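PDB 4FMV: glucuronoarabinoxylan endo-1,4-beta-xylanase from Clostridium papyrosolvens, which hydrolyses internal beta-1,4 linkages in xylan, this chain being the family 30 catalytic part of a longer protein that also carries carbohydrate-binding and dockerin modules. Local coordinates for residues E249-D252 against S253-G257; M214-P217 against L218-Q221; G288-A291 against K292-P296; G278-K282 against R283-L287; T151-P155 against Q156-N160. All coordinates share one frame; numbering follows the deposited sequence.

The five contacts illustrate how the ends of helices are finished by side chains, water and backbone. Contacts 2, 4 and 5 lie at helix starts and are only partly buried; contacts 1 and 3 lie in the C-terminal parts of helices and are buried. The starts differ in chemistry: a full capping box in contact 5, a helix start with proline in its first turn and a bridging water in contact 2, a shared carbonyl and a wedged isoleucine in contact 4. Contacts 3 and 4 occupy the two ends of helix 282-291. Contact 1, on helix 240-255, packs against both of them through I250 and against contact 2 through M214. Contact 5 touches none of the others; its nearest neighbour is contact 2, with nearest atoms about 10 Å apart.

Contact 1 of 5, residues E249-D252 against S253-G257; sequences EIHD and SMVTG
E249 gives its carbonyl to S253, the backbone O accepting from S253 N at 2.8 Å in an ordinary helical turn, while its extended side chain leaves the contact to reach K233 and the hydroxyl of Y262. One residue on, I250 O is gripped twice: M254 N donates to it, and so does the S253 hydroxyl, with OG only 2.7 Å from I250 O. The serine can do this because chi1 of 76° sets OG between its own N and carbonyl carbon, on the side where the preceding turn's oxygen lies. H251 O takes the next regular bond, from V255 N at 2.8 Å. The imidazole of H251, with CG anti to the backbone N (chi1 164°), turns one face to V255, whose CG2 lies over it, 4.0 Å from the ring centroid, a CH-pi contact displaced toward the rim. At D252 the pattern widens: G257 N bonds D252 O at 2.9 Å, an i to i+5 bond, wider than the i to i+4 bonds before it. A water bridges the side chains here, donating to D252 OD1 at 2.7 Å and pairing with T256 OG1, while OD2 makes a salt bridge to K248. Around this C-terminal part of helix 240-255, I250 packs on L287 and F290 of helix 282-291, S253 touches Y262 of barrel strand 261-266, and M254 meets Y316 of strand 311-318.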
# COMPACT_ATOMS: atom_id res chain seq x y z
N GLU A 249 -4.51 -6.80 9.92
CA GLU A 249 -4.76 -6.71 8.48
C GLU A 249 -3.49 -6.58 7.63
O GLU A 249 -3.38 -7.17 6.55
CB GLU A 249 -5.70 -5.54 8.17
CG GLU A 249 -6.06 -5.48 6.69
CD GLU A 249 -7.14 -4.46 6.45
OE1 GLU A 249 -8.31 -4.72 6.82
OE2 GLU A 249 -6.83 -3.40 5.91
N ILE A 250 -2.51 -5.82 8.10
CA ILE A 250 -1.27 -5.74 7.34
C ILE A 250 -0.60 -7.12 7.29
O ILE A 250 -0.13 -7.55 6.25
CB ILE A 250 -0.30 -4.67 7.87
CG1 ILE A 250 -0.98 -3.29 7.88
CG2 ILE A 250 0.95 -4.62 7.01
CD1 ILE A 250 -0.18 -2.19 8.65
N HIS A 251 -0.59 -7.80 8.43
CA HIS A 251 -0.12 -9.18 8.48
C HIS A 251 -0.85 -10.04 7.45
O HIS A 251 -0.22 -10.78 6.69
CB HIS A 251 -0.32 -9.75 9.90
CG HIS A 251 -0.24 -11.24 9.98
ND1 HIS A 251 0.90 -11.90 10.39
CD2 HIS A 251 -1.15 -12.20 9.70
CE1 HIS A 251 0.68 -13.21 10.37
NE2 HIS A 251 -0.55 -13.42 9.95
N ASP A 252 -2.18 -9.93 7.41
CA ASP A 252 -2.99 -10.76 6.51
C ASP A 252 -2.70 -10.42 5.04
O ASP A 252 -2.65 -11.29 4.18
CB ASP A 252 -4.49 -10.60 6.81
CG ASP A 252 -4.94 -11.34 8.10
OD1 ASP A 252 -4.37 -12.39 8.42
OD2 ASP A 252 -5.88 -10.87 8.79
N SER A 253 -2.49 -9.14 4.75
CA SER A 253 -2.15 -8.72 3.39
C SER A 253 -0.81 -9.31 2.94
O SER A 253 -0.64 -9.63 1.77
CB SER A 253 -2.08 -7.18 3.28
OG SER A 253 -0.88 -6.69 3.85
N MET A 254 0.13 -9.44 3.88
CA MET A 254 1.44 -10.03 3.61
C MET A 254 1.38 -11.55 3.51
O MET A 254 1.97 -12.13 2.61
CB MET A 254 2.44 -9.64 4.72
CG MET A 254 2.82 -8.15 4.73
SD MET A 254 3.79 -7.66 3.28
CE MET A 254 2.69 -6.59 2.37
N VAL A 255 0.67 -12.17 4.45
CA VAL A 255 0.71 -13.63 4.62
C VAL A 255 -0.33 -14.36 3.76
O VAL A 255 0.01 -15.21 2.94
CB VAL A 255 0.65 -14.03 6.13
CG1 VAL A 255 0.43 -15.56 6.29
CG2 VAL A 255 1.94 -13.58 6.86
N THR A 256 -1.60 -14.07 3.98
CA THR A 256 -2.65 -14.58 3.09
C THR A 256 -2.66 -13.92 1.70
O THR A 256 -2.81 -14.60 0.68
CB THR A 256 -4.03 -14.45 3.75
OG1 THR A 256 -3.99 -15.19 4.96
CG2 THR A 256 -5.12 -15.06 2.86
N GLY A 257 -2.48 -12.60 1.65
CA GLY A 257 -2.55 -11.90 0.38
C GLY A 257 -1.31 -12.01 -0.48
O GLY A 257 -1.38 -11.85 -1.71
O HOH W 1 -2.95 -14.22 7.02

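Contact 2 of 5, residues M214-P217 against L218-Q221; sequences MAYP and LYQQ
A single water between Y216 and Q220 is gripped from two directions, accepting from Y216 N at 3.0 Å and from Q220 NE2 at 2.9 Å. The glutamine comes back to it by folding: chi1 of -68° lays CG beside the backbone N, and a second bend at chi2 returns the amide toward the residue that precedes the helix. On the way, Q220 CG passes 3.6 Å from Y216 O. That carbonyl is itself the acceptor of Q220 N at 3.1 Å, and the next turn follows as Q221 N donates to P217 O at 3.0 Å. The Y216 side chain makes contacts of its own. Its phenol ring, swung anti to the backbone N, runs at about a right angle to the side chain of Y219, whose CB rests over the ring face in a CH-pi contact, 3.5 Å from Y216 CD2. L218 lies alongside the same phenol, pointing the same way, with its CB 3.9 Å from Y216 CE1. At the far end of the ring, the hydroxyl of Y216 is fixed by D187 and S186 of helix 183-190, which pins the ring's position from outside. P217 and the two glutamines are exposed, whereas Y216 and Y219 turn inward onto L202 and L190. Y216 in the N-cap position with proline opening the first turn, where no backbone N-H is needed, is a common helix start; here it begins the short helix 217-221 between barrel strands 201-205 and 227-232.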
# COMPACT_ATOMS: atom_id res chain seq x y z
N MET A 214 -8.54 -12.01 0.44
CA MET A 214 -7.26 -11.36 0.21
C MET A 214 -6.36 -12.19 -0.70
O MET A 214 -5.45 -11.66 -1.34
CB MET A 214 -6.54 -11.07 1.53
CG MET A 214 -7.27 -10.07 2.43
SD MET A 214 -6.41 -9.74 3.99
CE MET A 214 -7.67 -8.77 4.87
N ALA A 215 -6.59 -13.50 -0.74
CA ALA A 215 -5.86 -14.39 -1.65
C ALA A 215 -6.49 -14.28 -3.04
O ALA A 215 -7.71 -14.12 -3.17
CB ALA A 215 -5.92 -15.85 -1.15
N TYR A 216 -5.68 -14.35 -4.08
CA TYR A 216 -6.20 -14.17 -5.44
C TYR A 216 -5.54 -15.19 -6.35
O TYR A 216 -4.58 -14.87 -7.00
CB TYR A 216 -5.89 -12.74 -5.94
CG TYR A 216 -6.68 -12.28 -7.14
CD1 TYR A 216 -7.59 -13.12 -7.80
CD2 TYR A 216 -6.52 -10.99 -7.63
CE1 TYR A 216 -8.31 -12.67 -8.91
CE2 TYR A 216 -7.23 -10.54 -8.74
CZ TYR A 216 -8.12 -11.38 -9.37
OH TYR A 216 -8.82 -10.89 -10.46
N PRO A 217 -6.05 -16.44 -6.37
CA PRO A 217 -5.41 -17.47 -7.19
C PRO A 217 -5.19 -17.08 -8.66
O PRO A 217 -4.12 -17.37 -9.22
CB PRO A 217 -6.40 -18.63 -7.11
CG PRO A 217 -7.01 -18.47 -5.76
CD PRO A 217 -7.14 -16.98 -5.54
N LEU A 218 -6.17 -16.46 -9.30
CA LEU A 218 -5.99 -16.14 -10.72
C LEU A 218 -4.81 -15.17 -10.92
O LEU A 218 -3.99 -15.33 -11.83
CB LEU A 218 -7.26 -15.54 -11.31
CG LEU A 218 -7.15 -15.23 -12.80
CD1 LEU A 218 -6.76 -16.49 -13.58
CD2 LEU A 218 -8.45 -14.66 -13.34
N TYR A 219 -4.71 -14.16 -10.06
CA TYR A 219 -3.56 -13.26 -10.16
C TYR A 219 -2.26 -14.03 -9.98
O TYR A 219 -1.32 -13.83 -10.75
CB TYR A 219 -3.62 -12.13 -9.12
CG TYR A 219 -2.27 -11.43 -9.03
CD1 TYR A 219 -1.90 -10.46 -9.96
CD2 TYR A 219 -1.36 -11.76 -8.03
CE1 TYR A 219 -0.67 -9.83 -9.89
CE2 TYR A 219 -0.12 -11.14 -7.94
CZ TYR A 219 0.21 -10.18 -8.88
OH TYR A 219 1.43 -9.57 -8.83
N GLN A 220 -2.19 -14.89 -8.96
CA GLN A 220 -0.96 -15.66 -8.74
C GLN A 220 -0.56 -16.44 -9.99
O GLN A 220 0.61 -16.50 -10.35
CB GLN A 220 -1.09 -16.61 -7.54
CG GLN A 220 -1.19 -15.87 -6.21
CD GLN A 220 -0.00 -14.93 -5.97
OE1 GLN A 220 1.14 -15.21 -6.38
NE2 GLN A 220 -0.26 -13.83 -5.28
N GLN A 221 -1.53 -17.05 -10.65
CA GLN A 221 -1.18 -17.84 -11.82
C GLN A 221 -0.75 -16.92 -12.99
O GLN A 221 0.02 -17.33 -13.85
CB GLN A 221 -2.31 -18.80 -12.19
CG GLN A 221 -3.26 -18.31 -13.26
CD GLN A 221 -4.11 -19.45 -13.83
OE1 GLN A 221 -4.02 -20.59 -13.36
NE2 GLN A 221 -4.93 -19.15 -14.84
O HOH W 2 -2.73 -13.67 -3.73

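Contact 3 of 5, residues G288-A291 against K292-P296; sequences GQFA and KFIRP
K292 N donates to G288 O at 3.0 Å, continuing the helical pattern, and the lysine CB lies close by, 3.3 Å from that same G288 O. The lysine chain then bends away, so that NZ meets the carbonyls of G39 and D40 in helix 31-40. F293 follows with its ring turned edge-on to the helix: CD2 approaches Q289 O at 3.6 Å, near the ring plane, while the CB of K292 covers the centre of one face. I294 is where the chain straightens into an extended conformation, yet its N still reaches back to F290 O at 2.9 Å. Its side chain runs beside that of F290, and I294 CD1 rests 3.8 Å from F290 CD2. A water closes the turn by donating to two carbonyls, A291 O and I294 O, each 2.7 Å from it. R295 curls back over this water through three like bends, chi1 to chi3 all near -55°, which brings one face of the guanidinium above the water. R295 NH1 makes a weak bond to K292 O and a further one to the carbonyl of G42. Around the C-terminal end of helix 282-291, F290 and I294 pack on Y316 of strand 311-318, I294 and A291 reach F19 of strand 11-22, and F293 stacks on Y351 and touches strand 380-387.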
# COMPACT_ATOMS: atom_id res chain seq x y z
N GLY A 288 4.65 1.76 10.61
CA GLY A 288 6.10 1.85 10.70
C GLY A 288 6.81 0.58 11.18
O GLY A 288 7.98 0.36 10.84
N GLN A 289 6.13 -0.23 11.99
CA GLN A 289 6.66 -1.52 12.43
C GLN A 289 7.02 -2.38 11.23
O GLN A 289 7.88 -3.28 11.32
CB GLN A 289 5.62 -2.26 13.28
CG GLN A 289 5.24 -1.57 14.59
CD GLN A 289 6.27 -1.71 15.68
OE1 GLN A 289 6.25 -0.96 16.66
NE2 GLN A 289 7.18 -2.67 15.53
N PHE A 290 6.31 -2.13 10.13
CA PHE A 290 6.60 -2.74 8.83
C PHE A 290 7.57 -1.89 8.02
O PHE A 290 8.65 -2.38 7.64
CB PHE A 290 5.32 -3.00 8.03
CG PHE A 290 4.41 -4.05 8.64
CD1 PHE A 290 3.44 -3.70 9.57
CD2 PHE A 290 4.56 -5.39 8.30
CE1 PHE A 290 2.62 -4.67 10.15
CE2 PHE A 290 3.74 -6.37 8.86
CZ PHE A 290 2.76 -6.01 9.79
N ALA A 291 7.16 -0.66 7.71
CA ALA A 291 7.84 0.22 6.75
C ALA A 291 9.28 0.49 7.07
O ALA A 291 10.13 0.48 6.18
CB ALA A 291 7.14 1.56 6.66
N LYS A 292 9.56 0.77 8.34
CA LYS A 292 10.89 1.19 8.73
C LYS A 292 11.88 0.07 8.51
O LYS A 292 12.97 0.29 8.00
CB LYS A 292 10.92 1.60 10.21
CG LYS A 292 12.28 2.19 10.69
CD LYS A 292 12.70 3.42 9.91
CE LYS A 292 13.98 4.07 10.49
NZ LYS A 292 14.24 5.39 9.80
N PHE A 293 11.51 -1.14 8.96
CA PHE A 293 12.43 -2.26 8.91
C PHE A 293 12.38 -3.20 7.71
O PHE A 293 13.38 -3.87 7.42
CB PHE A 293 12.35 -3.04 10.24
CG PHE A 293 12.28 -2.13 11.43
CD1 PHE A 293 13.39 -1.39 11.80
CD2 PHE A 293 11.10 -1.97 12.14
CE1 PHE A 293 13.34 -0.52 12.86
CE2 PHE A 293 11.04 -1.10 13.21
CZ PHE A 293 12.17 -0.38 13.57
N ILE A 294 11.30 -3.18 6.92
CA ILE A 294 11.28 -4.08 5.78
C ILE A 294 11.39 -3.18 4.57
O ILE A 294 10.40 -2.66 4.06
CB ILE A 294 9.91 -4.81 5.71
CG1 ILE A 294 9.59 -5.47 7.05
CG2 ILE A 294 9.87 -5.84 4.57
CD1 ILE A 294 8.13 -5.99 7.15
N ARG A 295 12.60 -3.15 4.01
CA ARG A 295 12.96 -2.16 3.00
C ARG A 295 12.57 -2.68 1.62
O ARG A 295 12.49 -3.89 1.41
CB ARG A 295 14.47 -1.89 3.05
CG ARG A 295 14.97 -1.37 4.40
CD ARG A 295 14.11 -0.21 4.87
NE ARG A 295 14.01 0.87 3.89
CZ ARG A 295 13.17 1.89 3.99
NH1 ARG A 295 12.37 1.96 5.04
NH2 ARG A 295 13.13 2.84 3.05
N PRO A 296 12.34 -1.77 0.68
CA PRO A 296 12.08 -2.22 -0.68
C PRO A 296 13.16 -3.19 -1.16
O PRO A 296 14.36 -2.88 -1.07
CB PRO A 296 12.16 -0.91 -1.47
CG PRO A 296 11.61 0.10 -0.51
CD PRO A 296 12.17 -0.32 0.83
O HOH W 3 9.73 -0.07 3.57

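Contact 4 of 5, residues G278-K282 against R283-L287; sequences GTIYK and RAYVL
The first turn of helix 282-291 forms where the incoming loop lays I280 against A284 and Y285, and Y281 beside R283. The CG2 branch of I280 works as a wedge: it stands 3.5 Å from A284 CB and equally 3.5 Å from Y285 CE2, with the isoleucine and tyrosine side chains at about a right angle. The backbone closes the turn in two steps. A284 N donates to Y281 O at 2.9 Å, an i to i+3 bond that is bent (134° at the hydrogen) and comes from well above the carbonyl plane. K282 O then accepts from V286 N at 3.1 Å and, weakly, from Y285 N. The Y285 ring lies near both carbonyls: its CD2 is 3.2 Å from Y281 O, and K282 O lies at its edge. This is the last helix of the (beta/alpha)8 barrel, reached after strand 261-266, the strand that pairs with 11-22 to close the ring. On the opposite flank of the loop, Y281 and R283 run side by side, their ring and guanidinium planes only 15° apart, and R283 NH2 comes to 3.2 Å from Y281 CD2. The arginine is positioned from outside by a salt bridge to D238 and by the carbonyls of F235 and P270. K282, bent at its last two torsions, brings NZ to N358 and the carbonyl of D354, while I280 and A284 both touch L37 of helix 31-40.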
# COMPACT_ATOMS: atom_id res chain seq x y z
N GLY A 278 2.07 18.51 12.71
CA GLY A 278 3.16 17.57 12.89
C GLY A 278 3.00 16.48 13.94
O GLY A 278 3.92 15.68 14.13
N THR A 279 1.85 16.44 14.61
CA THR A 279 1.52 15.34 15.53
C THR A 279 1.40 14.03 14.73
O THR A 279 0.84 14.02 13.64
CB THR A 279 0.21 15.62 16.29
OG1 THR A 279 0.38 16.77 17.14
CG2 THR A 279 -0.21 14.42 17.13
N ILE A 280 1.94 12.93 15.27
CA ILE A 280 1.94 11.63 14.59
C ILE A 280 1.12 10.61 15.37
O ILE A 280 1.40 10.37 16.54
CB ILE A 280 3.39 11.09 14.45
CG1 ILE A 280 4.26 12.09 13.67
CG2 ILE A 280 3.40 9.72 13.74
CD1 ILE A 280 3.82 12.32 12.24
N TYR A 281 0.11 10.02 14.74
CA TYR A 281 -0.81 9.12 15.41
C TYR A 281 -0.23 7.73 15.61
O TYR A 281 0.66 7.30 14.89
CB TYR A 281 -2.11 8.98 14.61
CG TYR A 281 -2.92 10.25 14.52
CD1 TYR A 281 -2.94 11.18 15.56
CD2 TYR A 281 -3.66 10.52 13.39
CE1 TYR A 281 -3.72 12.34 15.47
CE2 TYR A 281 -4.41 11.66 13.28
CZ TYR A 281 -4.45 12.57 14.32
OH TYR A 281 -5.23 13.71 14.17
N LYS A 282 -0.76 7.03 16.61
CA LYS A 282 -0.31 5.67 16.88
C LYS A 282 -0.38 4.78 15.64
O LYS A 282 0.53 3.98 15.40
CB LYS A 282 -1.09 5.06 18.04
CG LYS A 282 -0.58 3.68 18.48
CD LYS A 282 -1.23 3.29 19.82
CE LYS A 282 -0.83 4.30 20.91
NZ LYS A 282 0.61 4.11 21.26
N ARG A 283 -1.45 4.91 14.85
CA ARG A 283 -1.60 4.14 13.62
C ARG A 283 -0.41 4.29 12.68
O ARG A 283 -0.06 3.34 11.97
CB ARG A 283 -2.90 4.52 12.88
CG ARG A 283 -4.18 3.93 13.49
CD ARG A 283 -5.37 4.79 13.09
NE ARG A 283 -5.31 6.06 13.82
CZ ARG A 283 -5.96 7.16 13.48
NH1 ARG A 283 -6.72 7.18 12.41
NH2 ARG A 283 -5.82 8.26 14.22
N ALA A 284 0.22 5.47 12.67
CA ALA A 284 1.41 5.67 11.83
C ALA A 284 2.54 4.74 12.25
O ALA A 284 3.27 4.22 11.41
CB ALA A 284 1.88 7.15 11.89
N TYR A 285 2.69 4.56 13.56
CA TYR A 285 3.72 3.69 14.12
C TYR A 285 3.40 2.20 13.87
O TYR A 285 4.31 1.41 13.61
CB TYR A 285 3.89 3.95 15.60
CG TYR A 285 4.38 5.36 15.91
CD1 TYR A 285 5.73 5.66 15.91
CD2 TYR A 285 3.48 6.38 16.19
CE1 TYR A 285 6.19 6.95 16.20
CE2 TYR A 285 3.93 7.69 16.49
CZ TYR A 285 5.28 7.95 16.48
OH TYR A 285 5.75 9.22 16.77
N VAL A 286 2.12 1.83 13.91
CA VAL A 286 1.73 0.48 13.51
C VAL A 286 2.28 0.19 12.11
O VAL A 286 2.92 -0.84 11.88
CB VAL A 286 0.21 0.28 13.49
CG1 VAL A 286 -0.15 -1.09 12.82
CG2 VAL A 286 -0.38 0.39 14.91
N LEU A 287 2.02 1.08 11.16
CA LEU A 287 2.53 0.88 9.80
C LEU A 287 4.05 0.91 9.77
O LEU A 287 4.68 0.17 9.01
CB LEU A 287 1.93 1.89 8.82
CG LEU A 287 2.29 1.74 7.34
CD1 LEU A 287 1.77 0.41 6.80
CD2 LEU A 287 1.70 2.90 6.53

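Contact 5 of 5, residues T151-P155 against Q156-N160; sequences TWWTP and QEMLN
T154 and E157 make up a capping box, the reciprocal pair of bonds that seals the start of helix 155-164. In one direction T154 OG1 accepts from E157 N at 2.8 Å; in the other, E157 OE1 accepts from T154 N, also at 2.8 Å, from above the carboxylate plane. The threonine hydroxyl serves because chi1 of 64° folds it back over the backbone towards the first helical turn, facing the N-H of E157, while CG2 lies beside the carboxylate, 3.6 Å from E157 OE1. Behind the box the helix proper begins, where M158 N meets T154 O at 3.0 Å. W153 packs against this first turn. Its indole is edge-on to the backbone of E157 and M158, with CE3 3.9 Å from M158 N, and the twice-bent methionine carries its methyl over one indole face. The Met-aromatic contact is oblique, M158 SD standing 5.4 Å from the centroid of the six-membered ring of W153. The indole N-H turns away to Q141. A water also donates to E157 OE1, at 2.6 Å, and OE2 is held by the hydroxyl of Y111, so that both carboxylate oxygens have partners. With the T154 N-H and a water on OE1 and the positive end of the helix dipole nearby, the negative form of E157 is probably stabilised, and the bonds on its two oxygens should hold the carboxylate's rotation fixed.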
# COMPACT_ATOMS: atom_id res chain seq x y z
N THR A 151 -16.37 8.92 -10.76
CA THR A 151 -16.57 8.28 -12.07
C THR A 151 -16.63 6.72 -12.06
O THR A 151 -15.68 6.06 -11.63
CB THR A 151 -15.45 8.80 -13.02
OG1 THR A 151 -15.55 10.23 -13.09
CG2 THR A 151 -15.56 8.21 -14.41
N TRP A 152 -17.75 6.16 -12.52
CA TRP A 152 -17.95 4.69 -12.64
C TRP A 152 -17.28 4.08 -13.88
O TRP A 152 -17.31 4.67 -14.96
CB TRP A 152 -19.44 4.36 -12.80
CG TRP A 152 -20.33 4.56 -11.61
CD1 TRP A 152 -21.17 5.63 -11.38
CD2 TRP A 152 -20.51 3.66 -10.51
NE1 TRP A 152 -21.84 5.46 -10.19
CE2 TRP A 152 -21.46 4.25 -9.64
CE3 TRP A 152 -19.97 2.41 -10.18
CZ2 TRP A 152 -21.87 3.64 -8.46
CZ3 TRP A 152 -20.38 1.80 -8.99
CH2 TRP A 152 -21.33 2.42 -8.15
N TRP A 153 -16.73 2.87 -13.74
CA TRP A 153 -16.34 2.04 -14.87
C TRP A 153 -16.82 0.63 -14.59
O TRP A 153 -16.52 0.09 -13.54
CB TRP A 153 -14.81 1.93 -15.01
CG TRP A 153 -14.05 3.21 -15.12
CD1 TRP A 153 -14.04 4.25 -14.25
CD2 TRP A 153 -13.12 3.55 -16.15
NE1 TRP A 153 -13.18 5.23 -14.68
CE2 TRP A 153 -12.60 4.82 -15.84
CE3 TRP A 153 -12.68 2.90 -17.32
CZ2 TRP A 153 -11.65 5.47 -16.66
CZ3 TRP A 153 -11.75 3.54 -18.13
CH2 TRP A 153 -11.25 4.81 -17.79
N THR A 154 -17.54 0.03 -15.53
CA THR A 154 -17.86 -1.38 -15.42
C THR A 154 -16.58 -2.17 -15.61
O THR A 154 -15.57 -1.64 -16.12
CB THR A 154 -18.85 -1.79 -16.51
OG1 THR A 154 -18.23 -1.62 -17.80
CG2 THR A 154 -20.13 -0.94 -16.43
N PRO A 155 -16.58 -3.45 -15.20
CA PRO A 155 -15.42 -4.28 -15.52
C PRO A 155 -15.11 -4.26 -17.01
O PRO A 155 -13.94 -4.30 -17.38
CB PRO A 155 -15.88 -5.67 -15.08
CG PRO A 155 -16.79 -5.37 -13.90
CD PRO A 155 -17.53 -4.13 -14.30
N GLN A 156 -16.14 -4.20 -17.85
CA GLN A 156 -15.91 -4.23 -19.30
C GLN A 156 -15.29 -2.91 -19.76
O GLN A 156 -14.40 -2.89 -20.60
CB GLN A 156 -17.21 -4.53 -20.08
CG GLN A 156 -17.02 -4.54 -21.60
CD GLN A 156 -16.18 -5.71 -22.08
OE1 GLN A 156 -16.38 -6.85 -21.64
NE2 GLN A 156 -15.23 -5.43 -22.96
N GLU A 157 -15.77 -1.79 -19.21
CA GLU A 157 -15.19 -0.50 -19.56
C GLU A 157 -13.70 -0.43 -19.23
O GLU A 157 -12.89 0.00 -20.05
CB GLU A 157 -15.95 0.63 -18.87
CG GLU A 157 -17.16 1.05 -19.69
CD GLU A 157 -18.26 1.68 -18.88
OE1 GLU A 157 -18.09 1.81 -17.64
OE2 GLU A 157 -19.31 2.01 -19.47
N MET A 158 -13.36 -0.85 -18.01
CA MET A 158 -11.96 -0.94 -17.57
C MET A 158 -11.15 -1.84 -18.50
O MET A 158 -10.03 -1.49 -18.88
CB MET A 158 -11.90 -1.48 -16.14
CG MET A 158 -10.47 -1.75 -15.63
SD MET A 158 -9.48 -0.26 -15.39
CE MET A 158 -10.54 0.72 -14.34
N LEU A 159 -11.72 -2.99 -18.88
CA LEU A 159 -11.07 -3.89 -19.85
C LEU A 159 -10.79 -3.17 -21.18
O LEU A 159 -9.67 -3.25 -21.70
CB LEU A 159 -11.90 -5.17 -20.11
CG LEU A 159 -11.36 -6.13 -21.19
CD1 LEU A 159 -9.94 -6.59 -20.89
CD2 LEU A 159 -12.28 -7.33 -21.42
N ASN A 160 -11.79 -2.47 -21.70
CA ASN A 160 -11.63 -1.79 -22.99
C ASN A 160 -10.44 -0.81 -22.97
O ASN A 160 -9.63 -0.76 -23.90
CB ASN A 160 -12.91 -1.06 -23.38
CG ASN A 160 -14.04 -1.99 -23.71
OD1 ASN A 160 -13.83 -3.17 -24.02
ND2 ASN A 160 -15.27 -1.47 -23.67
O HOH W 4 -19.76 3.07 -16.03